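Local coordinates for protein arsenic responsive repressor ArsR (PDB 6J0E) that probably represses transcription of arsenic-resistance genes by binding DNA as a dimer of winged-helix subunits, and releases it when trivalent arsenic binds, at residues 58-63 with 76-81; 43-48 with 67-72; 32-37 with 106-111; 85-90 with 96-101. One frame throughout, in Å; residues are numbered along the deposited sequence.

Contact 1: 58-63 with 76-81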
loop_
_atom_site.group_PDB
_atom_site.type_symbol
_atom_site.label_atom_id
_atom_site.label_comp_id
_atom_site.label_asym_id
_atom_site.label_seq_id
_atom_site.Cartn_x
_atom_site.Cartn_y
_atom_site.Cartn_z
ATOM N N VAL B 58 -1.269 18.502 14.087
ATOM C CA VAL B 58 -1.523 18.202 15.502
ATOM C C VAL B 58 -0.172 18.339 16.251
ATOM O O VAL B 58 0.873 17.985 15.713
ATOM C CB VAL B 58 -2.177 16.793 15.551
ATOM C CG1 VAL B 58 -2.338 16.250 16.944
ATOM C CG2 VAL B 58 -3.562 16.820 14.860
ATOM N N SER B 59 -0.191 18.834 17.487
ATOM C CA SER B 59 0.981 18.809 18.362
ATOM C C SER B 59 1.277 17.456 19.032
ATOM O O SER B 59 0.403 16.659 19.282
ATOM C CB SER B 59 0.852 19.836 19.481
ATOM O OG SER B 59 -0.174 19.403 20.333
ATOM N N VAL B 60 2.524 17.266 19.383
ATOM C CA VAL B 60 2.868 16.088 20.205
ATOM C C VAL B 60 2.008 15.967 21.466
ATOM O O VAL B 60 1.547 14.870 21.773
ATOM C CB VAL B 60 4.330 16.067 20.533
ATOM C CG1 VAL B 60 4.685 14.794 21.301
ATOM C CG2 VAL B 60 5.104 16.112 19.251
ATOM N N ASN B 61 1.756 17.044 22.170
ATOM C CA ASN B 61 0.910 17.053 23.410
ATOM C C ASN B 61 -0.463 16.510 23.156
ATOM O O ASN B 61 -0.954 15.722 23.929
ATOM C CB ASN B 61 0.701 18.415 24.017
ATOM C CG ASN B 61 1.713 18.711 25.022
ATOM O OD1 ASN B 61 2.831 18.200 24.922
ATOM N ND2 ASN B 61 1.365 19.542 25.992
ATOM N N GLU B 62 -1.043 16.877 22.028
ATOM C CA GLU B 62 -2.369 16.406 21.709
ATOM C C GLU B 62 -2.327 14.886 21.399
ATOM O O GLU B 62 -3.210 14.103 21.809
ATOM C CB GLU B 62 -2.919 17.221 20.551
ATOM C CG GLU B 62 -4.345 16.827 20.132
ATOM C CD GLU B 62 -5.002 17.688 19.001
ATOM O OE1 GLU B 62 -4.473 18.726 18.518
ATOM O OE2 GLU B 62 -6.099 17.266 18.551
ATOM N N LEU B 63 -1.268 14.438 20.738
ATOM C CA LEU B 63 -1.250 13.032 20.358
ATOM C C LEU B 63 -0.952 12.185 21.621
ATOM O O LEU B 63 -1.397 11.056 21.723
ATOM C CB LEU B 63 -0.123 12.655 19.260
ATOM C CG LEU B 63 -0.500 13.047 17.827
ATOM C CD1 LEU B 63 0.849 13.035 17.068
ATOM C CD2 LEU B 63 -1.601 12.068 17.379
ATOM N N HIS B 76 9.593 10.282 19.396
ATOM C CA HIS B 76 10.578 9.439 18.676
ATOM C C HIS B 76 9.933 9.035 17.300
ATOM O O HIS B 76 10.543 9.075 16.236
ATOM C CB HIS B 76 10.903 8.208 19.492
ATOM C CG HIS B 76 11.642 7.157 18.732
ATOM N ND1 HIS B 76 13.017 7.173 18.662
ATOM C CD2 HIS B 76 11.229 6.049 18.090
ATOM C CE1 HIS B 76 13.425 6.125 17.966
ATOM N NE2 HIS B 76 12.354 5.412 17.635
ATOM N N HIS B 77 8.692 8.617 17.390
ATOM C CA HIS B 77 7.932 8.063 16.235
ATOM C C HIS B 77 7.704 9.186 15.241
ATOM O O HIS B 77 7.829 8.967 14.050
ATOM C CB HIS B 77 6.690 7.384 16.646
ATOM C CG HIS B 77 6.916 6.038 17.273
ATOM N ND1 HIS B 77 7.661 5.049 16.655
ATOM C CD2 HIS B 77 6.492 5.513 18.447
ATOM C CE1 HIS B 77 7.777 4.022 17.481
ATOM N NE2 HIS B 77 6.994 4.239 18.527
ATOM N N LEU B 78 7.377 10.369 15.744
ATOM C CA LEU B 78 7.134 11.451 14.881
ATOM C C LEU B 78 8.405 11.839 14.100
ATOM O O LEU B 78 8.312 12.208 12.936
ATOM C CB LEU B 78 6.611 12.669 15.584
ATOM C CG LEU B 78 5.236 12.460 16.174
ATOM C CD1 LEU B 78 4.908 13.687 16.991
ATOM C CD2 LEU B 78 4.210 12.359 15.081
ATOM N N LYS B 79 9.518 11.771 14.803
ATOM C CA LYS B 79 10.784 12.164 14.185
ATOM C C LYS B 79 11.048 11.097 12.990
ATOM O O LYS B 79 11.463 11.474 11.938
ATOM C CB LYS B 79 11.879 12.209 15.262
ATOM C CG LYS B 79 13.215 12.592 14.708
ATOM C CD LYS B 79 14.043 13.179 15.790
ATOM C CE LYS B 79 15.384 13.545 15.212
ATOM N NZ LYS B 79 16.088 12.334 14.872
ATOM N N LYS B 80 10.881 9.809 13.238
ATOM C CA LYS B 80 11.174 8.787 12.236
ATOM C C LYS B 80 10.212 8.964 11.037
ATOM O O LYS B 80 10.658 8.926 9.936
ATOM C CB LYS B 80 11.034 7.406 12.857
ATOM C CG LYS B 80 12.099 7.158 13.954
ATOM C CD LYS B 80 13.529 7.110 13.425
ATOM C CE LYS B 80 14.467 6.632 14.607
ATOM N NZ LYS B 80 15.815 6.772 14.020
ATOM N N MET B 81 8.944 9.289 11.284
ATOM C CA MET B 81 8.009 9.459 10.236
ATOM C C MET B 81 8.247 10.734 9.392
ATOM O O MET B 81 8.033 10.759 8.208
ATOM C CB MET B 81 6.586 9.359 10.699
ATOM C CG MET B 81 6.281 7.915 11.025
ATOM S SD MET B 81 4.542 7.970 11.391
ATOM C CE MET B 81 4.713 8.357 13.072
#
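L78 brings both of its methyls to helix 60-67, where V60 and L63 receive them. The contact across the segments is purely apolar. The V60 and L78 side chains slide past each other in opposite directions, and their nearest atoms, V60 CG2 and L78 CD1, are modelled 3.3 Å apart, closer than carbons usually sit, so the exact value is doubtful. The other branch of L78 turns to L63, with L78 CD2 4.0 Å from L63 CD1, and those two side chains cross obliquely. V60 reaches L78 because its CG2 branch lies beside the backbone N while CG1 stands anti to that nitrogen (chi1 -176°).

The polar chemistry stays within 58-63. S59 is the N-cap of helix 60-67: its OG accepts from the backbone N of E62 at 3.2 Å, with an N-H...O angle of 155°. This bond satisfies one of the amides that a first helical turn leaves without a helix carbonyl. Just ahead of the cap, V58 pairs through its backbone with H98 of strand 95-100.

The two helices are those of the helix-turn-helix, and in this family helix 71-83 would be the one that reads DNA. L78 also packs on L87 and H98, joining the helix pair to the wing. With nothing directional between them, what these two segments contribute is van der Waals packing and burial of apolar surface, alongside V60 and L63 on I74.

Contact 2: 43-48 with 67-72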
loop_
_atom_site.group_PDB
_atom_site.type_symbol
_atom_site.label_atom_id
_atom_site.label_comp_id
_atom_site.label_asym_id
_atom_site.label_seq_id
_atom_site.Cartn_x
_atom_site.Cartn_y
_atom_site.Cartn_z
ATOM N N ARG B 43 3.379 3.542 15.020
ATOM C CA ARG B 43 3.407 4.476 13.893
ATOM C C ARG B 43 2.170 4.477 13.093
ATOM O O ARG B 43 1.673 5.498 12.658
ATOM C CB ARG B 43 4.607 4.240 12.914
ATOM C CG ARG B 43 5.920 4.667 13.498
ATOM C CD ARG B 43 7.129 4.264 12.764
ATOM N NE ARG B 43 8.223 4.396 13.679
ATOM C CZ ARG B 43 9.369 3.735 13.526
ATOM N NH1 ARG B 43 9.494 2.774 12.567
ATOM N NH2 ARG B 43 10.346 4.001 14.393
ATOM N N LEU B 44 1.629 3.323 12.886
ATOM C CA LEU B 44 0.386 3.224 12.123
ATOM C C LEU B 44 -0.765 3.880 12.822
ATOM O O LEU B 44 -1.607 4.513 12.174
ATOM C CB LEU B 44 0.015 1.721 11.868
ATOM C CG LEU B 44 0.913 1.137 10.815
ATOM C CD1 LEU B 44 0.216 -0.218 10.456
ATOM C CD2 LEU B 44 1.101 1.905 9.541
ATOM N N ARG B 45 -0.853 3.640 14.119
ATOM C CA ARG B 45 -1.833 4.391 14.964
ATOM C C ARG B 45 -1.689 5.901 15.004
ATOM O O ARG B 45 -2.732 6.590 15.040
ATOM C CB ARG B 45 -1.871 3.853 16.367
ATOM C CG ARG B 45 -2.315 2.409 16.390
ATOM C CD ARG B 45 -3.041 1.928 17.672
ATOM N NE ARG B 45 -2.290 2.266 18.865
ATOM C CZ ARG B 45 -1.274 1.603 19.402
ATOM N NH1 ARG B 45 -0.775 0.552 18.838
ATOM N NH2 ARG B 45 -0.698 2.066 20.520
ATOM N N ILE B 46 -0.484 6.394 15.020
ATOM C CA ILE B 46 -0.279 7.815 14.914
ATOM C C ILE B 46 -0.877 8.208 13.614
ATOM O O ILE B 46 -1.633 9.185 13.595
ATOM C CB ILE B 46 1.166 8.274 15.012
ATOM C CG1 ILE B 46 1.696 7.869 16.351
ATOM C CG2 ILE B 46 1.220 9.743 14.646
ATOM C CD1 ILE B 46 3.148 8.203 16.711
ATOM N N LEU B 47 -0.502 7.512 12.513
ATOM C CA LEU B 47 -1.154 7.877 11.226
ATOM C C LEU B 47 -2.634 7.886 11.236
ATOM O O LEU B 47 -3.265 8.768 10.607
ATOM C CB LEU B 47 -0.630 7.044 10.038
ATOM C CG LEU B 47 0.771 7.318 9.875
ATOM C CD1 LEU B 47 1.287 6.386 8.780
ATOM C CD2 LEU B 47 1.030 8.780 9.400
ATOM N N SER B 48 -3.198 6.870 11.868
ATOM C CA SER B 48 -4.657 6.833 12.174
ATOM C C SER B 48 -5.270 7.934 12.904
ATOM O O SER B 48 -6.348 8.366 12.556
ATOM C CB SER B 48 -4.963 5.564 12.995
ATOM O OG SER B 48 -5.456 4.642 12.092
ATOM N N MET B 67 -3.375 9.127 22.606
ATOM C CA MET B 67 -2.927 7.781 22.578
ATOM C C MET B 67 -2.545 7.094 23.903
ATOM O O MET B 67 -2.346 5.891 23.910
ATOM C CB MET B 67 -1.716 7.794 21.576
ATOM C CG MET B 67 -2.117 8.334 20.237
ATOM S SD MET B 67 -0.672 8.162 19.037
ATOM C CE MET B 67 -0.590 6.358 18.840
ATOM N N GLY B 68 -2.380 7.921 24.967
ATOM C CA GLY B 68 -1.881 7.421 26.239
ATOM C C GLY B 68 -0.457 6.983 26.282
ATOM O O GLY B 68 -0.098 6.111 27.197
ATOM N N LEU B 69 0.345 7.449 25.261
ATOM C CA LEU B 69 1.741 7.049 25.229
ATOM C C LEU B 69 2.586 8.232 25.684
ATOM O O LEU B 69 2.113 9.308 25.699
ATOM C CB LEU B 69 2.205 6.511 23.898
ATOM C CG LEU B 69 1.498 5.252 23.237
ATOM C CD1 LEU B 69 0.490 5.766 22.262
ATOM C CD2 LEU B 69 2.454 4.506 22.330
ATOM N N SER B 70 3.817 8.024 26.142
ATOM C CA SER B 70 4.563 9.122 26.667
ATOM C C SER B 70 5.069 10.145 25.598
ATOM O O SER B 70 5.251 9.824 24.411
ATOM C CB SER B 70 5.729 8.529 27.443
ATOM O OG SER B 70 6.731 8.053 26.544
ATOM N N GLN B 71 5.389 11.366 26.027
ATOM C CA GLN B 71 5.853 12.323 25.041
ATOM C C GLN B 71 7.214 11.820 24.387
ATOM O O GLN B 71 7.385 11.915 23.188
ATOM C CB GLN B 71 5.994 13.741 25.668
ATOM C CG GLN B 71 6.715 14.777 24.844
ATOM C CD GLN B 71 8.221 14.726 25.071
ATOM O OE1 GLN B 71 8.688 14.802 26.220
ATOM N NE2 GLN B 71 9.020 14.525 23.955
ATOM N N PRO B 72 8.187 11.317 25.165
ATOM C CA PRO B 72 9.398 10.771 24.412
ATOM C C PRO B 72 9.020 9.649 23.364
ATOM O O PRO B 72 9.657 9.532 22.290
ATOM C CB PRO B 72 10.338 10.273 25.571
ATOM C CG PRO B 72 9.876 11.167 26.704
ATOM C CD PRO B 72 8.372 11.172 26.603
HETATM O O HOH W 1 -2.260 4.309 21.578
#
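M67 O takes a hydrogen bond of 2.8 Å from a water, and the same water accepts one of 2.9 Å from R45 NH2. This bridge ties helix 41-52 to the end of helix 60-67, where the turn of the helix-turn-helix begins and leads on to helix 71-83. The water sits at the guanidinium edge of R45, in its plane. R45 is bent at chi3 (-51°), which folds its end back toward the turn instead of letting it run straight out from the helix. Its other terminal nitrogen, NH1, is bonded to S28 OG of the second subunit, so one guanidinium reaches both the start of the turn, through the water, and the dimer partner.

G68 leaves the helix with positive phi (69°) and lets the chain swing round into the turn. L69 then comes back toward helix 41-52, its CD1 4.3 Å from R45 NH2 in a loose, oblique approach to the guanidinium.

The rest of the contact is apolar. The M67 and I46 side chains meet at about a right angle, with the sulfur SD of M67 3.6 Å from I46 CG1. I46 itself is buried, and also packs on L63 and H77 of the two helix-turn-helix helices. A bend at the last torsion of M67 (chi3 69°) turns its methyl against two residues at once, CE lying 3.7 Å from R45 CB and also 3.7 Å from I46 CG1.

Contact 3: 32-37 with 106-111; sequences ADLFKV and AELRTV
F35 lays the far end of its ring against L108, whose CD2 methyl lies 4.0 Å from F35 CZ and equally far from CE1. The approach is oblique to the ring, and the two side chains slide past each other in opposite directions. V111 takes a different part of the same ring: its CG1 sits at the edge, near the ring plane, 4.0 Å from F35 CE2. That branch is the one anti to the backbone N of V111 (chi1 165°), which carries it out to the ring. L34 completes the set, its CD1 4.1 Å from L108 CD2, so a single leucine methyl is shared by two neighbours on helix 28-38.

The axes of 32-37 and 106-111 approach to 11.5 Å at their closest, at an angle of 109°, and side chains alone bridge the gap. F86 packs on L34 and L108 from the side of the wing. The second subunit lies close as well: L112 of that chain packs on L108, and G39 of that chain on F35. All four touching residues are buried and apolar, which implies that this join between the two helices, at the dimer interface, depends on burial of hydrophobic surface.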
loop_
_atom_site.group_PDB
_atom_site.type_symbol
_atom_site.label_atom_id
_atom_site.label_comp_id
_atom_site.label_asym_id
_atom_site.label_seq_id
_atom_site.Cartn_x
_atom_site.Cartn_y
_atom_site.Cartn_z
ATOM N N ALA B 32 11.001 -0.010 -0.158
ATOM C CA ALA B 32 11.072 -0.972 0.900
ATOM C C ALA B 32 11.477 -0.363 2.243
ATOM O O ALA B 32 10.940 -0.721 3.283
ATOM C CB ALA B 32 12.110 -2.073 0.513
ATOM N N ASP B 33 12.407 0.630 2.231
ATOM C CA ASP B 33 12.678 1.323 3.474
ATOM C C ASP B 33 11.422 2.044 3.985
ATOM O O ASP B 33 11.241 2.053 5.110
ATOM C CB ASP B 33 13.833 2.370 3.394
ATOM C CG ASP B 33 15.174 1.763 2.920
ATOM O OD1 ASP B 33 15.402 0.579 3.169
ATOM O OD2 ASP B 33 16.004 2.549 2.310
ATOM N N LEU B 34 10.585 2.587 3.096
ATOM C CA LEU B 34 9.389 3.211 3.596
ATOM C C LEU B 34 8.462 2.212 4.228
ATOM O O LEU B 34 7.745 2.507 5.156
ATOM C CB LEU B 34 8.691 3.992 2.431
ATOM C CG LEU B 34 9.482 5.243 1.915
ATOM C CD1 LEU B 34 8.687 5.864 0.786
ATOM C CD2 LEU B 34 9.591 6.237 3.062
ATOM N N PHE B 35 8.231 1.000 3.625
ATOM C CA PHE B 35 7.356 0.046 4.229
ATOM C C PHE B 35 7.892 -0.453 5.612
ATOM O O PHE B 35 7.143 -0.708 6.534
ATOM C CB PHE B 35 7.186 -1.184 3.271
ATOM C CG PHE B 35 6.376 -0.884 2.075
ATOM C CD1 PHE B 35 5.168 -0.291 2.216
ATOM C CD2 PHE B 35 6.785 -1.307 0.800
ATOM C CE1 PHE B 35 4.404 -0.077 1.036
ATOM C CE2 PHE B 35 5.985 -1.105 -0.388
ATOM C CZ PHE B 35 4.830 -0.480 -0.206
ATOM N N LYS B 36 9.240 -0.467 5.770
ATOM C CA LYS B 36 9.892 -0.847 6.987
ATOM C C LYS B 36 9.561 0.184 8.094
ATOM O O LYS B 36 9.141 -0.227 9.181
ATOM C CB LYS B 36 11.415 -1.024 6.680
ATOM C CG LYS B 36 12.174 -1.432 7.883
ATOM C CD LYS B 36 13.585 -1.780 7.416
ATOM C CE LYS B 36 14.148 -2.831 8.282
ATOM N NZ LYS B 36 14.171 -2.328 9.680
ATOM N N VAL B 37 9.515 1.474 7.696
ATOM C CA VAL B 37 9.143 2.531 8.561
ATOM C C VAL B 37 7.701 2.344 9.032
ATOM O O VAL B 37 7.386 2.571 10.147
ATOM C CB VAL B 37 9.324 3.930 7.924
ATOM C CG1 VAL B 37 8.702 4.992 8.820
ATOM C CG2 VAL B 37 10.759 4.235 7.753
ATOM N N ALA B 106 0.314 8.321 -1.674
ATOM C CA ALA B 106 -0.156 8.080 -3.070
ATOM C C ALA B 106 0.871 7.260 -3.885
ATOM O O ALA B 106 0.486 6.328 -4.617
ATOM C CB ALA B 106 -0.458 9.388 -3.765
ATOM N N GLU B 107 2.125 7.507 -3.692
ATOM C CA GLU B 107 3.154 6.763 -4.348
ATOM C C GLU B 107 3.109 5.288 -3.896
ATOM O O GLU B 107 3.199 4.393 -4.760
ATOM C CB GLU B 107 4.626 7.271 -3.986
ATOM C CG GLU B 107 4.904 8.597 -4.648
ATOM C CD GLU B 107 6.427 8.852 -4.808
ATOM O OE1 GLU B 107 7.260 8.219 -4.109
ATOM O OE2 GLU B 107 6.752 9.778 -5.654
ATOM N N LEU B 108 3.009 5.049 -2.593
ATOM C CA LEU B 108 2.938 3.671 -1.999
ATOM C C LEU B 108 1.692 2.937 -2.519
ATOM O O LEU B 108 1.758 1.740 -2.771
ATOM C CB LEU B 108 3.123 3.642 -0.450
ATOM C CG LEU B 108 4.408 4.139 0.108
ATOM C CD1 LEU B 108 4.382 3.963 1.594
ATOM C CD2 LEU B 108 5.624 3.418 -0.501
ATOM N N ARG B 109 0.531 3.620 -2.588
ATOM C CA ARG B 109 -0.651 3.029 -3.245
ATOM C C ARG B 109 -0.449 2.520 -4.623
ATOM O O ARG B 109 -0.967 1.455 -4.941
ATOM C CB ARG B 109 -1.853 3.923 -3.206
ATOM C CG ARG B 109 -2.379 4.102 -1.818
ATOM C CD ARG B 109 -3.795 4.817 -1.822
ATOM N NE ARG B 109 -3.885 6.019 -2.591
ATOM C CZ ARG B 109 -3.582 7.242 -2.108
ATOM N NH1 ARG B 109 -3.109 7.378 -0.823
ATOM N NH2 ARG B 109 -3.667 8.231 -2.899
ATOM N N THR B 110 0.352 3.250 -5.447
ATOM C CA THR B 110 0.713 2.842 -6.777
ATOM C C THR B 110 1.645 1.607 -6.767
ATOM O O THR B 110 1.470 0.653 -7.568
ATOM C CB THR B 110 1.395 3.982 -7.540
ATOM O OG1 THR B 110 0.502 5.098 -7.531
ATOM C CG2 THR B 110 1.847 3.570 -8.875
ATOM N N VAL B 111 2.570 1.563 -5.858
ATOM C CA VAL B 111 3.531 0.425 -5.821
ATOM C C VAL B 111 2.800 -0.891 -5.467
ATOM O O VAL B 111 3.134 -1.908 -5.755
ATOM C CB VAL B 111 4.612 0.719 -4.736
ATOM C CG1 VAL B 111 5.456 -0.439 -4.312
ATOM C CG2 VAL B 111 5.555 1.841 -5.205
#

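Contact 4: 85-90 with 96-101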
loop_
_atom_site.group_PDB
_atom_site.type_symbol
_atom_site.label_atom_id
_atom_site.label_comp_id
_atom_site.label_asym_id
_atom_site.label_seq_id
_atom_site.Cartn_x
_atom_site.Cartn_y
_atom_site.Cartn_z
ATOM N N GLY B 85 9.520 11.236 5.425
ATOM C CA GLY B 85 8.747 12.061 4.520
ATOM C C GLY B 85 7.215 11.845 4.619
ATOM O O GLY B 85 6.448 12.405 3.803
ATOM N N PHE B 86 6.735 10.958 5.543
ATOM C CA PHE B 86 5.333 10.809 5.751
ATOM C C PHE B 86 4.612 12.031 6.342
ATOM O O PHE B 86 3.401 12.185 6.188
ATOM C CB PHE B 86 5.000 9.588 6.614
ATOM C CG PHE B 86 5.421 8.252 5.965
ATOM C CD1 PHE B 86 4.892 7.937 4.729
ATOM C CD2 PHE B 86 6.299 7.404 6.571
ATOM C CE1 PHE B 86 5.292 6.747 4.091
ATOM C CE2 PHE B 86 6.710 6.217 5.924
ATOM C CZ PHE B 86 6.156 5.889 4.763
ATOM N N LEU B 87 5.433 12.759 7.135
ATOM C CA LEU B 87 4.904 13.958 7.917
ATOM C C LEU B 87 5.835 15.094 7.652
ATOM O O LEU B 87 6.969 14.896 7.289
ATOM C CB LEU B 87 4.912 13.787 9.425
ATOM C CG LEU B 87 4.223 12.519 9.907
ATOM C CD1 LEU B 87 4.508 12.350 11.398
ATOM C CD2 LEU B 87 2.745 12.396 9.613
ATOM N N ASP B 88 5.344 16.279 7.916
ATOM C CA ASP B 88 6.370 17.358 8.041
ATOM C C ASP B 88 5.835 18.266 9.102
ATOM O O ASP B 88 4.804 17.987 9.681
ATOM C CB ASP B 88 6.672 18.111 6.761
ATOM C CG ASP B 88 5.510 18.808 6.199
ATOM O OD1 ASP B 88 4.444 18.887 6.773
ATOM O OD2 ASP B 88 5.708 19.380 5.108
ATOM N N ARG B 89 6.654 19.250 9.411
ATOM C CA ARG B 89 6.365 20.058 10.558
ATOM C C ARG B 89 5.831 21.414 10.042
ATOM O O ARG B 89 6.358 21.990 9.079
ATOM C CB ARG B 89 7.625 20.208 11.381
ATOM C CG ARG B 89 8.155 18.969 12.058
ATOM C CD ARG B 89 9.674 18.962 12.151
ATOM N NE ARG B 89 10.172 20.057 13.010
ATOM C CZ ARG B 89 10.334 20.000 14.347
ATOM N NH1 ARG B 89 10.028 18.932 15.047
ATOM N NH2 ARG B 89 10.749 21.075 15.014
ATOM N N VAL B 90 4.872 21.941 10.746
ATOM C CA VAL B 90 4.354 23.298 10.399
ATOM C C VAL B 90 4.184 24.094 11.727
ATOM O O VAL B 90 3.842 23.554 12.750
ATOM C CB VAL B 90 3.103 23.249 9.544
ATOM C CG1 VAL B 90 3.412 22.540 8.194
ATOM C CG2 VAL B 90 2.013 22.592 10.324
ATOM N N VAL B 96 5.406 23.635 17.597
ATOM C CA VAL B 96 5.605 22.781 16.389
ATOM C C VAL B 96 4.423 21.795 16.258
ATOM O O VAL B 96 4.178 21.018 17.179
ATOM C CB VAL B 96 6.861 21.942 16.499
ATOM C CG1 VAL B 96 6.936 20.934 15.336
ATOM C CG2 VAL B 96 8.165 22.792 16.496
ATOM N N LEU B 97 3.701 21.830 15.099
ATOM C CA LEU B 97 2.650 20.822 14.792
ATOM C C LEU B 97 3.187 19.842 13.735
ATOM O O LEU B 97 4.106 20.143 12.982
ATOM C CB LEU B 97 1.446 21.439 14.257
ATOM C CG LEU B 97 0.922 22.611 15.122
ATOM C CD1 LEU B 97 -0.226 23.259 14.427
ATOM C CD2 LEU B 97 0.618 22.108 16.478
ATOM N N HIS B 98 2.592 18.637 13.687
ATOM C CA HIS B 98 2.943 17.680 12.627
ATOM C C HIS B 98 1.770 17.411 11.751
ATOM O O HIS B 98 0.654 17.289 12.238
ATOM C CB HIS B 98 3.344 16.420 13.353
ATOM C CG HIS B 98 4.760 16.444 13.739
ATOM N ND1 HIS B 98 5.167 16.943 14.905
ATOM C CD2 HIS B 98 5.883 16.037 13.085
ATOM C CE1 HIS B 98 6.477 16.862 15.012
ATOM N NE2 HIS B 98 6.941 16.230 13.947
ATOM N N ARG B 99 1.987 17.369 10.426
ATOM C CA ARG B 99 0.887 17.065 9.539
ATOM C C ARG B 99 1.337 16.005 8.526
ATOM O O ARG B 99 2.457 16.009 7.975
ATOM C CB ARG B 99 0.348 18.256 8.788
ATOM C CG ARG B 99 1.443 19.045 8.200
ATOM C CD ARG B 99 0.944 19.839 6.938
ATOM N NE ARG B 99 2.167 20.331 6.326
ATOM C CZ ARG B 99 2.265 21.284 5.419
ATOM N NH1 ARG B 99 1.192 21.886 4.957
ATOM N NH2 ARG B 99 3.470 21.630 5.019
ATOM N N VAL B 100 0.415 15.134 8.276
ATOM C CA VAL B 100 0.618 14.143 7.250
ATOM C C VAL B 100 0.796 14.789 5.861
ATOM O O VAL B 100 0.194 15.794 5.460
ATOM C CB VAL B 100 -0.464 13.098 7.279
ATOM C CG1 VAL B 100 -1.702 13.606 6.702
ATOM C CG2 VAL B 100 0.059 11.879 6.511
ATOM N N ARG B 101 1.719 14.237 5.139
ATOM C CA ARG B 101 1.938 14.564 3.718
ATOM C C ARG B 101 1.299 13.421 2.844
ATOM O O ARG B 101 1.635 12.257 2.928
ATOM C CB ARG B 101 3.431 14.694 3.484
ATOM C CG ARG B 101 4.154 15.889 4.139
ATOM C CD ARG B 101 3.677 17.273 3.724
ATOM N NE ARG B 101 3.935 17.558 2.301
ATOM C CZ ARG B 101 4.373 18.695 1.782
ATOM N NH1 ARG B 101 4.769 19.655 2.593
ATOM N NH2 ARG B 101 4.495 18.819 0.441
HETATM O O HOH W 2 4.310 11.739 2.419
HETATM O O HOH W 3 9.367 15.670 14.154
#
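D88 holds two arginines with one carboxylate, and they meet it in quite different ways. R99 comes side-on in nearly the same plane (22° apart): its NE gives a straight bond of 2.7 Å to the syn lone pair of D88 OD1, and its NH2 reaches OD2. The R101 guanidinium plane stands almost perpendicular to that of the carboxylate, with NH1 2.7 Å from D88 OD2. The two donors to OD2 arrive from opposite faces of the carboxylate plane. Two arginines this close would probably favour the charged form of D88. The acid is turned to them by a chi1 of 61°, with CG in the crowded position between the backbone N and C. V90 CG1 lies over one face of the R99 guanidinium, offset from its centre.

Beneath the charges runs an antiparallel hairpin. D88 with R99 and V90 with L97 are hydrogen-bonded pairs, each linked by two backbone bonds. Past the strand end, R101 N donates to F86 O at 2.9 Å, and a water donates to both G85 O and R101 O. Among the side chains turned the other way, R89 lays its guanidinium centre over V96 CG1, which stands 3.6 Å from its plane.

This is the wing of the winged helix. G85 ends helix 71-83 in a Schellman motif, and L87 turns back onto that helix. F86 inserts between helices 28-38 and 102-111, strand 58-59 flanks 95-100, and V100 packs on C55 of the arsenic pocket.

How the contacts relate
Contacts 1, 2 and 4 build one winged helix-turn-helix, while contact 3 lies about 17 to 20 Å away, centre to centre, at the dimer interface. Contacts 1 and 3 are buried and wholly apolar across their segments; contacts 2 and 4 are partly buried and add polar links, a water bridge in one and a salt-bridge network in the other. Helix 60-67 supplies touching residues to both contacts 1 and 2, and R43 of contact 2 bonds H77 of contact 1 and the carbonyl of V37 in contact 3. F86 carries contact 4 into contact 3. Contacts 2 and 3 both touch the second subunit at several residues, and contact 4 only through V100.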